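Local coordinates for putative glucoamylase (Bacteroides caccae ATCC 43185, PDB 4QT9), which probably hydrolyses glycosidic bonds, as a putative glucoamylase of the alpha/alpha toroid fold, at residues V99-L102 against E103-R107; V136-A139 against F140-G144; V148-Y151 against Y152-G155; Y178-G181 against G182-V185. All blocks are in the same frame, centred on the assembly; numbering follows the deposited sequence. Where two conformers were deposited one is given.

Overall arrangement
Three of the four contacts lie on, or at the ends of, two helices of the alpha/alpha toroid. Contact 1 ends helix 88-104, while contacts 2 and 3 sit early and late on helix 135-152, their centres about 18 Å apart. Contacts 1 and 2 meet where Leu102 CD2 packs against Leu141 CD2 at 3.9 Å, helix against helix. Contact 4 is a turn in the loop after helix 157-172, its centre about 32 Å from that of contact 3 and its nearest atoms about 6 Å from contacts 1 and 2. Contact 2 lies nearest the chain centre, about 8 Å away, and there the Glu137 side chain comes within about 3 Å of a bound acetate, probably from the crystallisation liquor though it may mark a pocket.

Contact 1. Residues V99-L102 against E103-R107; sequences VSFL and EKADR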
loop_
_atom_site.group_PDB
_atom_site.type_symbol
_atom_site.label_atom_id
_atom_site.label_comp_id
_atom_site.label_asym_id
_atom_site.label_seq_id
_atom_site.Cartn_x
_atom_site.Cartn_y
_atom_site.Cartn_z
ATOM N N VAL A 99 4.139 18.314 1.720
ATOM C CA VAL A 99 5.269 18.438 2.649
ATOM C C VAL A 99 4.953 19.484 3.760
ATOM O O VAL A 99 5.244 19.218 4.924
ATOM C CB VAL A 99 6.586 18.760 1.900
ATOM C CG1 VAL A 99 7.735 18.984 2.878
ATOM C CG2 VAL A 99 6.942 17.642 0.910
ATOM N N SER A 100 4.330 20.627 3.417
ATOM C CA SER A 100 3.989 21.661 4.405
ATOM C C SER A 100 3.013 21.100 5.442
ATOM O O SER A 100 3.162 21.389 6.634
ATOM C CB SER A 100 3.399 22.904 3.737
ATOM O OG SER A 100 4.325 23.466 2.830
ATOM N N PHE A 101 2.013 20.310 4.991
ATOM C CA PHE A 101 1.059 19.654 5.899
ATOM C C PHE A 101 1.781 18.661 6.816
ATOM O O PHE A 101 1.541 18.677 8.019
ATOM C CB PHE A 101 -0.078 18.937 5.133
ATOM C CG PHE A 101 -0.993 18.130 6.034
ATOM C CD1 PHE A 101 -2.081 18.726 6.668
ATOM C CD2 PHE A 101 -0.758 16.775 6.261
ATOM C CE1 PHE A 101 -2.925 17.976 7.495
ATOM C CE2 PHE A 101 -1.620 16.023 7.070
ATOM C CZ PHE A 101 -2.687 16.631 7.694
ATOM N N LEU A 102 2.654 17.809 6.262
ATOM C CA LEU A 102 3.375 16.784 7.041
ATOM C C LEU A 102 4.351 17.390 8.065
ATOM O O LEU A 102 4.620 16.769 9.108
ATOM C CB LEU A 102 4.119 15.811 6.120
ATOM C CG LEU A 102 3.228 14.923 5.224
ATOM C CD1 LEU A 102 4.060 14.155 4.234
ATOM C CD2 LEU A 102 2.400 13.945 6.054
ATOM N N GLU A 103 4.868 18.607 7.777
ATOM C CA GLU A 103 5.792 19.293 8.679
ATOM C C GLU A 103 5.036 19.829 9.898
ATOM O O GLU A 103 5.635 19.989 10.960
ATOM C CB GLU A 103 6.513 20.451 7.959
ATOM C CG GLU A 103 7.489 20.024 6.869
ATOM C CD GLU A 103 8.089 21.154 6.048
ATOM O OE1 GLU A 103 7.405 22.186 5.847
ATOM O OE2 GLU A 103 9.237 20.988 5.572
ATOM N N LYS A 104 3.714 20.047 9.749
ATOM C CA LYS A 104 2.837 20.620 10.773
ATOM C C LYS A 104 1.935 19.610 11.502
ATOM O O LYS A 104 1.643 19.822 12.681
ATOM C CB LYS A 104 1.951 21.716 10.134
ATOM C CG LYS A 104 2.738 23.014 9.876
ATOM C CD LYS A 104 2.185 23.884 8.732
ATOM C CE LYS A 104 1.155 24.902 9.170
ATOM N NZ LYS A 104 0.907 25.928 8.118
ATOM N N ALA A 105 1.490 18.533 10.815
ATOM C CA ALA A 105 0.547 17.542 11.346
ATOM C C ALA A 105 1.119 16.806 12.539
ATOM O O ALA A 105 2.331 16.727 12.662
ATOM C CB ALA A 105 0.160 16.559 10.265
ATOM N N ASP A 106 0.248 16.296 13.431
ATOM C CA ASP A 106 0.638 15.542 14.634
ATOM C C ASP A 106 1.520 14.352 14.323
ATOM O O ASP A 106 1.263 13.622 13.379
ATOM C CB ASP A 106 -0.605 15.044 15.384
ATOM C CG ASP A 106 -1.379 16.129 16.096
ATOM O OD1 ASP A 106 -0.879 17.287 16.144
ATOM O OD2 ASP A 106 -2.487 15.825 16.619
ATOM N N ARG A 107 2.591 14.204 15.132
ATOM C CA ARG A 107 3.607 13.147 15.074
ATOM C C ARG A 107 3.831 12.610 16.478
ATOM O O ARG A 107 3.632 13.342 17.443
ATOM C CB ARG A 107 4.952 13.646 14.496
ATOM C CG ARG A 107 4.870 14.335 13.150
ATOM C CD ARG A 107 6.234 14.727 12.615
ATOM N NE ARG A 107 6.963 13.566 12.094
ATOM C CZ ARG A 107 8.093 13.649 11.397
ATOM N NH1 ARG A 107 8.634 14.835 11.134
ATOM N NH2 ARG A 107 8.692 12.547 10.958
HETATM O O HOH W 1 5.150 23.537 7.121
#
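Glu103 N reaches back one helical turn to Val99 O at 2.9 Å, near the C-terminal end of helix 88-104. One residue on, Lys104 N gives a weak bond to Ser100 O and a firmer one to Phe101 O at 3.1 Å, approaching the latter from above the carbonyl plane. Phe101 O accepts a second donor as well, Ala105 N, at 2.8 Å and close to the direction of the C=O bond. Ser100 O has other company: a bridging water donates to it and, at 2.9 Å, to Glu103 OE1. The Glu103 carboxylate lies back along the helix, its chain extended beyond CG (chi2 173°), with OE2 3.7 Å from Val99 CG1. Its main polar partner is Arg165 of helix 157-172, in a salt bridge to OE1; the same arginine bonds Ser100 OG, which also pairs with Glu96 O. Just past the last turn the methyl of Ala105 sits over one face of the Phe101 ring, a CH-pi contact with CB 4.0 Å from the centroid and offset toward the rim. The ring meets Trp116 edge-to-face. As the chain leaves the helix, the C-terminal carbonyls are thus met by backbone N-H groups, a water and, at Leu102 O, the hydroxyl of Tyr112, while the negative charge of Glu103, next to Arg165, is probably stabilised and ties this helix to its neighbour.

Contact 2. Residues V136-A139 against F140-G144; sequences VETA and FLMQG
Val136 and Phe140 lie side by side one turn apart on helix 135-152, pointing the same way. The apolar part of the contact is the meeting of Val136 CG1 with Phe140 CE2 at 3.5 Å. With Phe140 CG anti to its carbonyl carbon (chi1 -64°), the ring swings back along the helix and lays one face over Val136 O, which is 3.4 Å from Phe140 CD2. The backbone supplies the hydrogen bonds, four successive i to i+4 links typical of an alpha helix: Phe140 N to Val136 O at 3.2 Å, Leu141 N to Glu137 O, Met142 (a selenomethionine here) N to Thr138 O at 2.8 Å, and Gln143 N to Ala139 O. Among the polar side chains, Glu137 bends at chi2 (-85°), placing OE2 at the edge of the Phe140 ring, 4.2 Å from CD2, with the carboxylate plane steeply inclined to the ring. Its OE1 accepts from Gly68 N, and a bound acetate lies close to the side chain. Thr138 OG1 pairs with Asp134 O, while Gln143 is held by Gly270 and Tyr266. A leucine in place of Phe140 would probably leave Val136 CG1 without its flat neighbour and cost Tyr266 its edge-to-face ring partner. Every touching residue is buried: Val136 and Phe140 pack on helix 209-217, Leu141 and Gln143 on helix 67-83, and the Phe140 ring also meets Phe72.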
loop_
_atom_site.group_PDB
_atom_site.type_symbol
_atom_site.label_atom_id
_atom_site.label_comp_id
_atom_site.label_asym_id
_atom_site.label_seq_id
_atom_site.Cartn_x
_atom_site.Cartn_y
_atom_site.Cartn_z
ATOM N N VAL A 136 3.289 1.119 10.889
ATOM C CA VAL A 136 3.019 0.472 9.602
ATOM C C VAL A 136 2.570 1.528 8.594
ATOM O O VAL A 136 3.074 1.580 7.483
ATOM C CB VAL A 136 1.965 -0.631 9.785
ATOM C CG1 VAL A 136 1.524 -1.199 8.440
ATOM C CG2 VAL A 136 2.505 -1.721 10.699
ATOM N N GLU A 137 1.650 2.390 8.999
ATOM C CA GLU A 137 1.148 3.479 8.172
ATOM C C GLU A 137 2.260 4.496 7.874
ATOM O O GLU A 137 2.352 4.996 6.748
ATOM C CB GLU A 137 -0.031 4.135 8.884
ATOM C CG GLU A 137 -1.303 3.317 8.765
ATOM C CD GLU A 137 -2.065 3.584 7.481
ATOM O OE1 GLU A 137 -2.711 4.656 7.381
ATOM O OE2 GLU A 137 -1.984 2.738 6.561
ATOM N N THR A 138 3.147 4.736 8.850
ATOM C CA THR A 138 4.315 5.623 8.687
ATOM C C THR A 138 5.257 5.062 7.591
ATOM O O THR A 138 5.745 5.811 6.743
ATOM C CB THR A 138 5.045 5.799 10.023
ATOM O OG1 THR A 138 4.158 6.417 10.943
ATOM C CG2 THR A 138 6.315 6.642 9.894
ATOM N N ALA A 139 5.437 3.738 7.583
ATOM C CA ALA A 139 6.304 3.055 6.628
ATOM C C ALA A 139 5.773 3.206 5.191
ATOM O O ALA A 139 6.565 3.487 4.289
ATOM C CB ALA A 139 6.428 1.608 7.003
ATOM N N PHE A 140 4.453 3.044 4.984
ATOM C CA PHE A 140 3.791 3.221 3.684
ATOM C C PHE A 140 3.887 4.683 3.226
ATOM O O PHE A 140 4.125 4.929 2.058
ATOM C CB PHE A 140 2.326 2.739 3.715
ATOM C CG PHE A 140 2.205 1.242 3.959
ATOM C CD1 PHE A 140 3.097 0.351 3.376
ATOM C CD2 PHE A 140 1.215 0.736 4.787
ATOM C CE1 PHE A 140 3.014 -1.015 3.632
ATOM C CE2 PHE A 140 1.115 -0.642 5.024
ATOM C CZ PHE A 140 2.023 -1.509 4.459
ATOM N N LEU A 141 3.800 5.629 4.122
ATOM C CA LEU A 141 3.988 7.045 3.754
ATOM C C LEU A 141 5.442 7.305 3.357
ATOM O O LEU A 141 5.697 7.994 2.352
ATOM C CB LEU A 141 3.565 7.960 4.919
ATOM C CG LEU A 141 3.713 9.488 4.753
ATOM C CD1 LEU A 141 2.854 10.059 3.582
ATOM C CD2 LEU A 141 3.271 10.188 6.007
HETATM N N MSE A 142 6.401 6.768 4.153
HETATM C CA MSE A 142 7.826 7.006 3.901
HETATM C C MSE A 142 8.277 6.329 2.612
HETATM O O MSE A 142 9.076 6.916 1.897
HETATM C CB MSE A 142 8.695 6.555 5.084
HETATM C CG MSE A 142 8.594 7.470 6.282
HETATM SE SE MSE A 142 9.216 9.260 5.888
HETATM C CE MSE A 142 10.447 8.989 4.391
ATOM N N GLN A 143 7.728 5.148 2.276
ATOM C CA GLN A 143 8.052 4.476 1.011
ATOM C C GLN A 143 7.732 5.440 -0.190
ATOM O O GLN A 143 8.541 5.580 -1.116
ATOM C CB GLN A 143 7.281 3.146 0.899
ATOM C CG GLN A 143 7.490 2.395 -0.420
ATOM C CD GLN A 143 6.810 1.046 -0.499
ATOM O OE1 GLN A 143 7.393 0.074 -1.006
ATOM N NE2 GLN A 143 5.558 0.951 -0.047
ATOM N N GLY A 144 6.605 6.140 -0.105
ATOM C CA GLY A 144 6.210 7.133 -1.090
ATOM C C GLY A 144 7.090 8.371 -1.079
ATOM O O GLY A 144 7.535 8.826 -2.135
#

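Contact 3. Residues V148-Y151 against Y152-G155; sequences VHQY and YANG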
loop_
_atom_site.group_PDB
_atom_site.type_symbol
_atom_site.label_atom_id
_atom_site.label_comp_id
_atom_site.label_asym_id
_atom_site.label_seq_id
_atom_site.Cartn_x
_atom_site.Cartn_y
_atom_site.Cartn_z
ATOM N N VAL A 148 9.635 10.288 -4.017
ATOM C CA VAL A 148 9.567 11.714 -4.431
ATOM C C VAL A 148 10.934 12.362 -4.189
ATOM O O VAL A 148 11.417 13.151 -5.010
ATOM C CB VAL A 148 8.425 12.505 -3.718
ATOM C CG1 VAL A 148 8.477 14.009 -4.043
ATOM C CG2 VAL A 148 7.061 11.931 -4.068
ATOM N N HIS A 149 11.553 12.023 -3.056
ATOM C CA HIS A 149 12.890 12.510 -2.709
ATOM C C HIS A 149 13.876 12.223 -3.858
ATOM O O HIS A 149 14.588 13.128 -4.303
ATOM C CB HIS A 149 13.392 11.853 -1.412
ATOM C CG HIS A 149 14.767 12.331 -1.075
ATOM N ND1 HIS A 149 15.888 11.693 -1.567
ATOM C CD2 HIS A 149 15.145 13.463 -0.447
ATOM C CE1 HIS A 149 16.915 12.434 -1.196
ATOM N NE2 HIS A 149 16.520 13.505 -0.503
ATOM N N GLN A 150 13.882 10.974 -4.345
ATOM C CA GLN A 150 14.774 10.540 -5.427
ATOM C C GLN A 150 14.388 11.160 -6.767
ATOM O O GLN A 150 15.275 11.454 -7.567
ATOM C CB GLN A 150 14.839 9.012 -5.512
ATOM C CG GLN A 150 15.609 8.405 -4.318
ATOM C CD GLN A 150 16.999 8.946 -4.162
ATOM O OE1 GLN A 150 17.280 9.750 -3.271
ATOM N NE2 GLN A 150 17.881 8.550 -5.050
ATOM N N TYR A 151 13.096 11.427 -6.985
ATOM C CA TYR A 151 12.642 12.066 -8.207
ATOM C C TYR A 151 13.126 13.523 -8.289
ATOM O O TYR A 151 13.515 13.974 -9.363
ATOM C CB TYR A 151 11.106 12.020 -8.267
ATOM C CG TYR A 151 10.518 12.385 -9.610
ATOM C CD1 TYR A 151 10.555 11.487 -10.676
ATOM C CD2 TYR A 151 9.853 13.593 -9.796
ATOM C CE1 TYR A 151 9.961 11.792 -11.901
ATOM C CE2 TYR A 151 9.250 13.910 -11.019
ATOM C CZ TYR A 151 9.303 13.003 -12.068
ATOM O OH TYR A 151 8.736 13.299 -13.292
ATOM N N TYR A 152 13.105 14.250 -7.156
ATOM C CA TYR A 152 13.477 15.667 -7.074
ATOM C C TYR A 152 14.935 15.945 -6.644
ATOM O O TYR A 152 15.387 17.092 -6.784
ATOM C CB TYR A 152 12.528 16.383 -6.109
ATOM C CG TYR A 152 11.124 16.652 -6.645
ATOM C CD1 TYR A 152 10.879 16.737 -8.017
ATOM C CD2 TYR A 152 10.072 16.936 -5.782
ATOM C CE1 TYR A 152 9.619 17.065 -8.511
ATOM C CE2 TYR A 152 8.804 17.256 -6.265
ATOM C CZ TYR A 152 8.577 17.306 -7.632
ATOM O OH TYR A 152 7.315 17.596 -8.100
ATOM N N ALA A 153 15.679 14.925 -6.154
ATOM C CA ALA A 153 17.056 15.099 -5.645
ATOM C C ALA A 153 18.014 15.730 -6.647
ATOM O O ALA A 153 18.948 16.417 -6.227
ATOM C CB ALA A 153 17.629 13.768 -5.174
ATOM N N ASN A 154 17.804 15.505 -7.945
ATOM C CA ASN A 154 18.701 16.081 -8.944
ATOM C C ASN A 154 17.963 17.056 -9.870
ATOM O O ASN A 154 18.485 17.379 -10.939
ATOM C CB ASN A 154 19.395 14.978 -9.746
ATOM C CG ASN A 154 20.324 14.127 -8.909
ATOM O OD1 ASN A 154 20.018 12.976 -8.567
ATOM N ND2 ASN A 154 21.478 14.674 -8.550
ATOM N N GLY A 155 16.805 17.560 -9.429
ATOM C CA GLY A 155 16.006 18.509 -10.197
ATOM C C GLY A 155 16.527 19.930 -10.143
ATOM O O GLY A 155 17.721 20.157 -9.943
HETATM O O HOH W 2 16.082 14.159 -10.024
#
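Tyr152 packs against both Val148 and Tyr151 where helix 135-152 of the alpha/alpha toroid gives way to a type I beta turn, Tyr152 to Gly155. Its N bonds Val148 O at 2.9 Å. CB rests 3.6 Å from Val148 O. CG stands anti to the carbonyl carbon (chi1 -75°), which lays the ring back beside Val148. One ring flank then runs along the valine: CD2 lies 3.8 Å from Val148 CG1, and CE2 follows close behind. The other flank meets the preceding tyrosine, CD1 approaching Tyr151 CD2 and CE1 coming within 3.7 Å of that atom. The planes of the Tyr151 and Tyr152 rings are inclined at 52°. Around it, helices 88-104 (Leu92, Met95) and 157-172 (Glu159, Ile162) pack on the Tyr152 side chain, while Tyr151 OH bonds Asp82 OD1. An alanine here is likely to open a gap beside Val148 CG1 and leave the Tyr151 ring edge without its support. In the backbone, Ala153 N bonds His149 O only weakly, and His149 ND1 donates in its ring plane to a lone pair of Gln150 OE1. A water donates to Tyr151 O at 2.7 Å and accepts from Asn154 N.

Contact 4. Residues Y178-G181 against G182-V185; sequences YRKG and GQNV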
loop_
_atom_site.group_PDB
_atom_site.type_symbol
_atom_site.label_atom_id
_atom_site.label_comp_id
_atom_site.label_asym_id
_atom_site.label_seq_id
_atom_site.Cartn_x
_atom_site.Cartn_y
_atom_site.Cartn_z
ATOM N N TYR A 178 10.020 2.551 18.730
ATOM C CA TYR A 178 8.961 1.568 18.606
ATOM C C TYR A 178 9.439 0.132 18.898
ATOM O O TYR A 178 8.663 -0.799 18.767
ATOM C CB TYR A 178 8.296 1.716 17.233
ATOM C CG TYR A 178 7.405 2.952 17.177
ATOM C CD1 TYR A 178 7.953 4.226 17.045
ATOM C CD2 TYR A 178 6.019 2.846 17.287
ATOM C CE1 TYR A 178 7.149 5.369 17.076
ATOM C CE2 TYR A 178 5.206 3.981 17.297
ATOM C CZ TYR A 178 5.782 5.245 17.229
ATOM O OH TYR A 178 5.002 6.380 17.232
ATOM N N ARG A 179 10.683 -0.036 19.401
ATOM C CA ARG A 179 11.191 -1.312 19.868
ATOM C C ARG A 179 10.793 -1.484 21.338
ATOM O O ARG A 179 11.171 -2.487 21.949
ATOM C CB ARG A 179 12.722 -1.401 19.735
ATOM C CG ARG A 179 13.290 -1.418 18.323
ATOM C CD ARG A 179 14.801 -1.243 18.402
ATOM N NE ARG A 179 15.459 -2.356 19.099
ATOM C CZ ARG A 179 16.686 -2.307 19.601
ATOM N NH1 ARG A 179 17.398 -1.194 19.521
ATOM N NH2 ARG A 179 17.207 -3.372 20.204
ATOM N N LYS A 180 10.103 -0.461 21.932
ATOM C CA LYS A 180 9.605 -0.460 23.322
ATOM C C LYS A 180 10.755 -0.761 24.310
ATOM O O LYS A 180 10.799 -1.829 24.919
ATOM C CB LYS A 180 8.441 -1.473 23.468
ATOM C CG LYS A 180 7.762 -1.496 24.834
ATOM C CD LYS A 180 6.648 -2.550 24.875
ATOM C CE LYS A 180 6.196 -2.788 26.288
ATOM N NZ LYS A 180 5.033 -3.702 26.336
ATOM N N GLY A 181 11.700 0.163 24.414
ATOM C CA GLY A 181 12.847 0.019 25.309
ATOM C C GLY A 181 13.902 -1.004 24.901
ATOM O O GLY A 181 14.548 -1.584 25.774
ATOM N N GLY A 182 14.144 -1.169 23.600
ATOM C CA GLY A 182 15.214 -2.036 23.106
ATOM C C GLY A 182 14.905 -3.501 22.838
ATOM O O GLY A 182 15.824 -4.316 22.766
ATOM N N GLN A 183 13.643 -3.857 22.615
ATOM C CA GLN A 183 13.322 -5.249 22.294
ATOM C C GLN A 183 13.740 -5.510 20.840
ATOM O O GLN A 183 13.960 -4.549 20.101
ATOM C CB GLN A 183 11.813 -5.526 22.532
ATOM C CG GLN A 183 11.369 -5.288 23.987
ATOM C CD GLN A 183 9.937 -5.672 24.234
ATOM O OE1 GLN A 183 9.363 -6.473 23.516
ATOM N NE2 GLN A 183 9.317 -5.103 25.254
ATOM N N ASN A 184 13.893 -6.768 20.438
ATOM C CA ASN A 184 14.279 -7.082 19.049
ATOM C C ASN A 184 13.043 -7.386 18.206
ATOM O O ASN A 184 12.870 -8.476 17.663
ATOM C CB ASN A 184 15.307 -8.211 19.003
ATOM C CG ASN A 184 16.630 -7.754 19.545
ATOM O OD1 ASN A 184 17.121 -6.663 19.222
ATOM N ND2 ASN A 184 17.199 -8.534 20.421
ATOM N N VAL A 185 12.178 -6.375 18.104
ATOM C CA VAL A 185 10.892 -6.412 17.389
ATOM C C VAL A 185 10.385 -4.976 17.311
ATOM O O VAL A 185 10.769 -4.145 18.145
ATOM C CB VAL A 185 9.879 -7.356 18.118
ATOM C CG1 VAL A 185 9.477 -6.799 19.494
ATOM C CG2 VAL A 185 8.646 -7.650 17.251
#
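Arg179 folds its side chain back against the returning loop and gives NE-H to Gln183 O at 2.8 Å, with an angle at the hydrogen of 157°. The acceptor lies near the edge of the guanidinium, somewhat tilted from its plane. A bend at chi3 (64°) turns the group back over Gly182, whose CA sits above one guanidinium face. Asn184 runs beside the arginine and points the same way, amide and guanidinium planes only 13° apart, and its OD1 takes a weak, long bond from Arg179 NH2 at 3.4 Å. The other terminal nitrogen, NH1, is in a salt bridge with Asp176. These groups clasp an alpha-turn, closed by Gln183 N to Arg179 O at 2.9 Å, in the loop between helix 157-172 and strand 189-190. Lys180, Gly181 and Gly182 turn the chain with positive phi, and at Gly182 a CB would clash with Gly181 O, so glycine is called for there. Lys180 and Gln183 also lie side by side; the extended lysine passes the amide with CD 3.7 Å from Gln183 NE2, while Gln183 OE1 is taken by Tyr187 OH. Arg179 CA makes a C-H...O contact with Val185 O at 3.3 Å, and the Asn184 side chain packs against Ala226 and Val227 of helix 225-232.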